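Cel44C (Paenibacillus polymyxa, PDB 2YIH) hydrolyses the beta-1,4-glucan backbone of xyloglucan and probably of cellulose, this chain being the family 44 glycoside hydrolase part of a longer multidomain protein. Local coordinates at residues Pro22-Leu34 / Glu38-Met50. The protein carries 8 engineered substitutions. Numbering follows the deposited sequence.
With BGC (beta-D-glucopyranose), chain B; EDO (1,2-ethanediol), chain M; EDO (1,2-ethanediol), chain L.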
loop_
_atom_site.group_PDB
_atom_site.type_symbol
_atom_site.label_atom_id
_atom_site.label_comp_id
_atom_site.label_asym_id
_atom_site.label_seq_id
_atom_site.Cartn_x
_atom_site.Cartn_y
_atom_site.Cartn_z
ATOM N N PRO A 22 5.014 17.393 4.195
ATOM C CA PRO A 22 3.917 17.071 3.265
ATOM C C PRO A 22 3.437 15.639 3.450
ATOM O O PRO A 22 4.244 14.731 3.706
ATOM C CB PRO A 22 4.548 17.285 1.887
ATOM C CG PRO A 22 6.049 17.068 2.131
ATOM C CD PRO A 22 6.312 17.590 3.524
ATOM N N ILE A 23 2.125 15.465 3.448
ATOM C CA ILE A 23 1.534 14.123 3.474
ATOM C C ILE A 23 1.224 13.747 2.033
ATOM O O ILE A 23 0.423 14.414 1.368
ATOM C CB ILE A 23 0.207 14.117 4.274
ATOM C CG1 ILE A 23 0.475 14.495 5.726
ATOM C CG2 ILE A 23 -0.467 12.725 4.176
ATOM C CD1 ILE A 23 -0.824 14.791 6.547
ATOM N N SER A 24 1.912 12.725 1.508
ATOM C CA SER A 24 1.638 12.290 0.138
ATOM C C SER A 24 0.209 11.772 0.052
ATOM O O SER A 24 -0.182 10.904 0.855
ATOM C CB SER A 24 2.614 11.158 -0.253
ATOM O OG SER A 24 2.277 10.748 -1.566
ATOM N N PRO A 25 -0.590 12.292 -0.896
ATOM C CA PRO A 25 -1.983 11.846 -0.904
ATOM C C PRO A 25 -2.055 10.385 -1.252
ATOM O O PRO A 25 -3.082 9.762 -1.014
ATOM C CB PRO A 25 -2.645 12.691 -2.025
ATOM C CG PRO A 25 -1.543 13.323 -2.766
ATOM C CD PRO A 25 -0.334 13.375 -1.854
ATOM N N TYR A 26 -0.986 9.818 -1.820
ATOM C CA TYR A 26 -1.107 8.398 -2.244
ATOM C C TYR A 26 -1.022 7.392 -1.100
ATOM O O TYR A 26 -1.153 6.171 -1.340
ATOM C CB TYR A 26 -0.078 8.026 -3.308
ATOM C CG TYR A 26 -0.020 9.010 -4.442
ATOM C CD1 TYR A 26 -1.197 9.460 -5.070
ATOM C CD2 TYR A 26 1.202 9.519 -4.869
ATOM C CE1 TYR A 26 -1.125 10.418 -6.094
ATOM C CE2 TYR A 26 1.275 10.422 -5.922
ATOM C CZ TYR A 26 0.105 10.851 -6.520
ATOM O OH TYR A 26 0.181 11.781 -7.538
ATOM N N ILE A 27 -0.858 7.883 0.134
ATOM C CA ILE A 27 -1.040 7.006 1.296
ATOM C C ILE A 27 -2.514 6.633 1.513
ATOM O O ILE A 27 -2.832 5.698 2.266
ATOM C CB ILE A 27 -0.395 7.543 2.571
ATOM C CG1 ILE A 27 -1.055 8.857 3.019
ATOM C CG2 ILE A 27 1.114 7.698 2.361
ATOM C CD1 ILE A 27 -1.750 8.760 4.309
ATOM N N TYR A 28 -3.419 7.395 0.898
ATOM C CA TYR A 28 -4.832 7.004 0.853
ATOM C C TYR A 28 -5.104 6.155 -0.383
ATOM O O TYR A 28 -5.626 6.642 -1.414
ATOM C CB TYR A 28 -5.722 8.264 0.884
ATOM C CG TYR A 28 -5.308 9.228 2.010
ATOM C CD1 TYR A 28 -5.592 8.934 3.343
ATOM C CD2 TYR A 28 -4.629 10.413 1.726
ATOM C CE1 TYR A 28 -5.143 9.763 4.395
ATOM C CE2 TYR A 28 -4.226 11.297 2.775
ATOM C CZ TYR A 28 -4.496 10.961 4.096
ATOM O OH TYR A 28 -4.102 11.809 5.131
ATOM N N GLY A 29 -4.747 4.888 -0.289
ATOM C CA GLY A 29 -4.716 4.079 -1.482
ATOM C C GLY A 29 -5.223 2.700 -1.196
ATOM O O GLY A 29 -5.217 2.245 -0.051
ATOM N N THR A 30 -5.599 1.997 -2.254
ATOM C CA THR A 30 -6.114 0.654 -2.040
ATOM C C THR A 30 -5.754 -0.260 -3.198
ATOM O O THR A 30 -5.272 0.199 -4.246
ATOM C CB THR A 30 -7.649 0.676 -1.785
ATOM O OG1 THR A 30 -8.063 -0.616 -1.271
ATOM C CG2 THR A 30 -8.397 1.027 -3.099
ATOM N N ASN A 31 -5.944 -1.559 -2.956
ATOM C CA ASN A 31 -5.903 -2.574 -3.998
ATOM C C ASN A 31 -7.319 -2.788 -4.496
ATOM O O ASN A 31 -7.745 -2.120 -5.435
ATOM C CB ASN A 31 -5.283 -3.864 -3.431
ATOM C CG ASN A 31 -3.780 -3.771 -3.381
ATOM O OD1 ASN A 31 -3.122 -3.953 -4.411
ATOM N ND2 ASN A 31 -3.226 -3.432 -2.215
ATOM N N GLN A 32 -8.092 -3.616 -3.793
ATOM C CA GLN A 32 -9.513 -3.767 -4.145
ATOM C C GLN A 32 -10.232 -2.478 -3.856
ATOM O O GLN A 32 -10.027 -1.873 -2.793
ATOM C CB GLN A 32 -10.154 -4.868 -3.284
ATOM C CG GLN A 32 -9.510 -6.252 -3.492
ATOM C CD GLN A 32 -8.373 -6.512 -2.536
ATOM O OE1 GLN A 32 -7.835 -5.599 -1.906
ATOM N NE2 GLN A 32 -8.017 -7.788 -2.390
ATOM N N ASP A 33 -11.073 -2.011 -4.774
ATOM C CA ASP A 33 -11.959 -0.924 -4.382
ATOM C C ASP A 33 -12.863 -1.335 -3.222
ATOM O O ASP A 33 -13.316 -2.480 -3.162
ATOM C CB ASP A 33 -12.797 -0.447 -5.574
ATOM C CG ASP A 33 -11.935 0.109 -6.685
ATOM O OD1 ASP A 33 -11.001 0.879 -6.375
ATOM O OD2 ASP A 33 -12.248 -0.176 -7.846
ATOM N N LEU A 34 -13.125 -0.414 -2.302
ATOM C CA LEU A 34 -13.998 -0.699 -1.142
ATOM C C LEU A 34 -15.432 -0.235 -1.430
ATOM O O LEU A 34 -15.989 -0.585 -2.483
ATOM C CB LEU A 34 -13.400 -0.103 0.153
ATOM C CG LEU A 34 -11.983 -0.620 0.471
ATOM C CD1 LEU A 34 -11.386 0.041 1.740
ATOM C CD2 LEU A 34 -11.975 -2.142 0.655
ATOM N N GLU A 38 -14.725 6.382 -0.322
ATOM C CA GLU A 38 -13.592 6.635 0.564
ATOM C C GLU A 38 -12.740 7.789 0.042
ATOM O O GLU A 38 -11.800 8.196 0.719
ATOM C CB GLU A 38 -12.714 5.374 0.639
ATOM C CG GLU A 38 -13.318 4.160 1.414
ATOM C CD GLU A 38 -14.261 3.335 0.588
ATOM O OE1 GLU A 38 -14.295 3.480 -0.660
ATOM O OE2 GLU A 38 -14.993 2.559 1.195
ATOM N N ASN A 39 -12.987 8.224 -1.199
ATOM C CA ASN A 39 -12.188 9.313 -1.821
ATOM C C ASN A 39 -10.676 9.004 -1.801
ATOM O O ASN A 39 -9.855 9.759 -1.262
ATOM C CB ASN A 39 -12.498 10.639 -1.110
ATOM C CG ASN A 39 -11.848 11.844 -1.796
ATOM O OD1 ASN A 39 -11.647 11.842 -3.021
ATOM N ND2 ASN A 39 -11.491 12.858 -1.004
ATOM N N MET A 40 -10.349 7.799 -2.264
ATOM C CA MET A 40 -8.967 7.351 -2.415
ATOM C C MET A 40 -8.225 8.276 -3.387
ATOM O O MET A 40 -8.838 8.841 -4.279
ATOM C CB MET A 40 -8.961 5.922 -3.001
ATOM C CG MET A 40 -9.558 4.892 -2.035
ATOM S SD MET A 40 -8.450 4.530 -0.646
ATOM C CE MET A 40 -9.517 3.382 0.241
ATOM N N ALA A 41 -6.902 8.343 -3.250
ATOM C CA ALA A 41 -6.036 9.063 -4.197
ATOM C C ALA A 41 -5.150 8.132 -5.020
ATOM O O ALA A 41 -4.477 8.568 -5.965
ATOM C CB ALA A 41 -5.144 10.169 -3.430
ATOM N N ALA A 42 -5.138 6.850 -4.669
ATOM C CA ALA A 42 -4.255 5.913 -5.378
ATOM C C ALA A 42 -4.905 4.536 -5.473
ATOM O O ALA A 42 -5.479 4.058 -4.514
ATOM C CB ALA A 42 -2.877 5.798 -4.657
ATOM N N ARG A 43 -4.788 3.908 -6.637
ATOM C CA ARG A 43 -5.312 2.549 -6.845
ATOM C C ARG A 43 -4.214 1.675 -7.419
ATOM O O ARG A 43 -3.458 2.134 -8.282
ATOM C CB ARG A 43 -6.536 2.608 -7.793
ATOM C CG ARG A 43 -7.696 3.369 -7.125
ATOM C CD ARG A 43 -8.902 3.562 -8.068
ATOM N NE ARG A 43 -9.580 2.302 -8.407
ATOM C CZ ARG A 43 -9.649 1.801 -9.636
ATOM N NH1 ARG A 43 -8.945 2.344 -10.627
ATOM N NH2 ARG A 43 -10.385 0.733 -9.870
ATOM N N ARG A 44 -4.140 0.408 -6.988
ATOM C CA ARG A 44 -3.108 -0.517 -7.468
ATOM C C ARG A 44 -3.795 -1.707 -8.111
ATOM O O ARG A 44 -4.743 -2.251 -7.551
ATOM C CB ARG A 44 -2.285 -1.030 -6.287
ATOM C CG ARG A 44 -1.325 -2.204 -6.630
ATOM C CD ARG A 44 -0.385 -2.392 -5.455
ATOM N NE ARG A 44 0.594 -3.478 -5.679
ATOM C CZ ARG A 44 0.461 -4.721 -5.228
ATOM N NH1 ARG A 44 -0.699 -5.145 -4.701
ATOM N NH2 ARG A 44 1.481 -5.587 -5.382
ATOM N N LEU A 45 -3.245 -2.148 -9.244
ATOM C CA LEU A 45 -3.653 -3.414 -9.860
ATOM C C LEU A 45 -2.447 -4.353 -9.663
ATOM O O LEU A 45 -1.467 -4.292 -10.417
ATOM C CB LEU A 45 -3.979 -3.209 -11.348
ATOM C CG LEU A 45 -4.389 -4.492 -12.088
ATOM C CD1 LEU A 45 -5.678 -5.062 -11.512
ATOM C CD2 LEU A 45 -4.559 -4.204 -13.567
ATOM N N GLY A 46 -2.548 -5.202 -8.663
ATOM C CA GLY A 46 -1.397 -6.032 -8.271
ATOM C C GLY A 46 -1.817 -7.196 -7.434
ATOM O O GLY A 46 -2.974 -7.566 -7.439
ATOM N N GLY A 47 -0.842 -7.860 -6.813
ATOM C CA GLY A 47 -1.116 -9.102 -6.116
ATOM C C GLY A 47 -0.911 -10.346 -6.960
ATOM O O GLY A 47 -0.454 -10.272 -8.097
ATOM N N ASN A 48 -1.246 -11.499 -6.390
ATOM C CA ASN A 48 -0.787 -12.779 -6.988
ATOM C C ASN A 48 -1.296 -12.958 -8.424
ATOM O O ASN A 48 -0.590 -13.511 -9.272
ATOM C CB ASN A 48 -1.253 -13.935 -6.107
ATOM C CG ASN A 48 -0.575 -13.928 -4.754
ATOM O OD1 ASN A 48 0.471 -13.338 -4.605
ATOM N ND2 ASN A 48 -1.115 -14.682 -3.797
ATOM N N ARG A 49 -2.523 -12.513 -8.704
ATOM C CA ARG A 49 -3.072 -12.715 -10.065
ATOM C C ARG A 49 -2.299 -11.983 -11.148
ATOM O O ARG A 49 -2.438 -12.310 -12.340
ATOM C CB ARG A 49 -4.560 -12.303 -10.123
ATOM C CG ARG A 49 -5.478 -13.410 -9.628
ATOM C CD ARG A 49 -5.790 -14.390 -10.752
ATOM N NE ARG A 49 -6.750 -15.421 -10.329
ATOM C CZ ARG A 49 -7.322 -16.271 -11.186
ATOM N NH1 ARG A 49 -7.051 -16.176 -12.493
ATOM N NH2 ARG A 49 -8.235 -17.156 -10.755
ATOM N N MET A 50 -1.552 -10.930 -10.779
ATOM C CA MET A 50 -0.914 -10.146 -11.834
ATOM C C MET A 50 0.381 -10.739 -12.373
ATOM O O MET A 50 0.827 -10.363 -13.466
ATOM C CB MET A 50 -0.723 -8.690 -11.394
ATOM C CG MET A 50 -2.059 -7.902 -11.379
ATOM S SD MET A 50 -2.893 -7.890 -12.993
ATOM C CE MET A 50 -1.783 -6.841 -13.929
HETATM C C2 BGC B . 1.273 -16.435 1.081
HETATM C C3 BGC B . 1.252 -15.588 -0.194
HETATM C C4 BGC B . 0.550 -14.259 0.088
HETATM C C5 BGC B . 1.063 -13.589 1.361
HETATM C C6 BGC B . 0.134 -12.420 1.686
HETATM C C1 BGC B . 1.926 -15.632 2.205
HETATM O O2 BGC B . 2.002 -17.654 0.883
HETATM O O3 BGC B . 0.550 -16.268 -1.246
HETATM O O4 BGC B . 0.619 -13.330 -1.006
HETATM O O5 BGC B . 1.071 -14.521 2.449
HETATM O O6 BGC B . -1.241 -12.811 1.563
HETATM C C1 EDO M . -8.121 -15.891 -6.580
HETATM O O1 EDO M . -6.994 -15.735 -7.474
HETATM C C2 EDO M . -9.425 -15.756 -7.377
HETATM O O2 EDO M . -9.655 -16.926 -8.177
HETATM C C1 EDO L . -5.828 -8.124 -8.873
HETATM O O1 EDO L . -4.720 -9.003 -8.635
HETATM C C2 EDO L . -7.054 -8.790 -8.259
HETATM O O2 EDO L . -6.904 -8.798 -6.840
HETATM O O HOH W 1 -4.635 -4.818 -6.635
HETATM O O HOH W 2 -12.347 2.385 -2.207
#
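Arg-43 grips Asp-33 side-on, with Arg-43 NE on Asp-33 OD1 and Arg-43 NH2 on Asp-33 OD2, both at 2.9 Å. The bond from NE is almost straight (174°). Each oxygen offers its syn lone pair, and carboxylate and guanidinium are nearly coplanar, 17° apart. A bend about the CG-CD bond of Arg-43 turns its guanidinium toward Asp-33. A leucine here would probably leave the Asp-33 carboxylate without its countercharge and the carbonyl of Phe-95, which NH1 also binds, without this donor.

One residue on, Arg-44 runs extended alongside Asn-31, and its NH1 donates to OD1 of Asn-31 at 2.7 Å. That oxygen lies in the guanidinium plane, yet the amide stands almost perpendicular to it (88°); Gly-46 CA sits over one guanidinium face. Asn-31 ND2 is held by the carbonyls of Tyr-390 and Thr-357, which fixes the amide's turn. Water 1 links Asn-31 OD1 to Gly-46 N, accepting from the latter.

Behind these side chains the strands pair in parallel, Gly-29 beside Ala-42 and Thr-30 beside Arg-43. Thr-30 N gives to Ala-42 O (3.1 Å), and Arg-44 N to Thr-30 O (3.0 Å). Before them, Tyr-28 O takes a bond from Ala-41 N at 2.8 Å and a weak one from Ala-42 N. The Met-40 methyl CE rests on Thr-30 CB and Leu-34 CD1, while Ala-42 CB packs against Tyr-26 CB.

These are the first two strands of the eight-stranded parallel TIM barrel, 29-30 closing it against 387-390 and 42-45 leading to 105-110. Helix 399-409 meets Met-40 and Leu-34, helix 90-102 packs on Arg-43, and beyond strand 42-45 Asn-48 reaches the bound glycan.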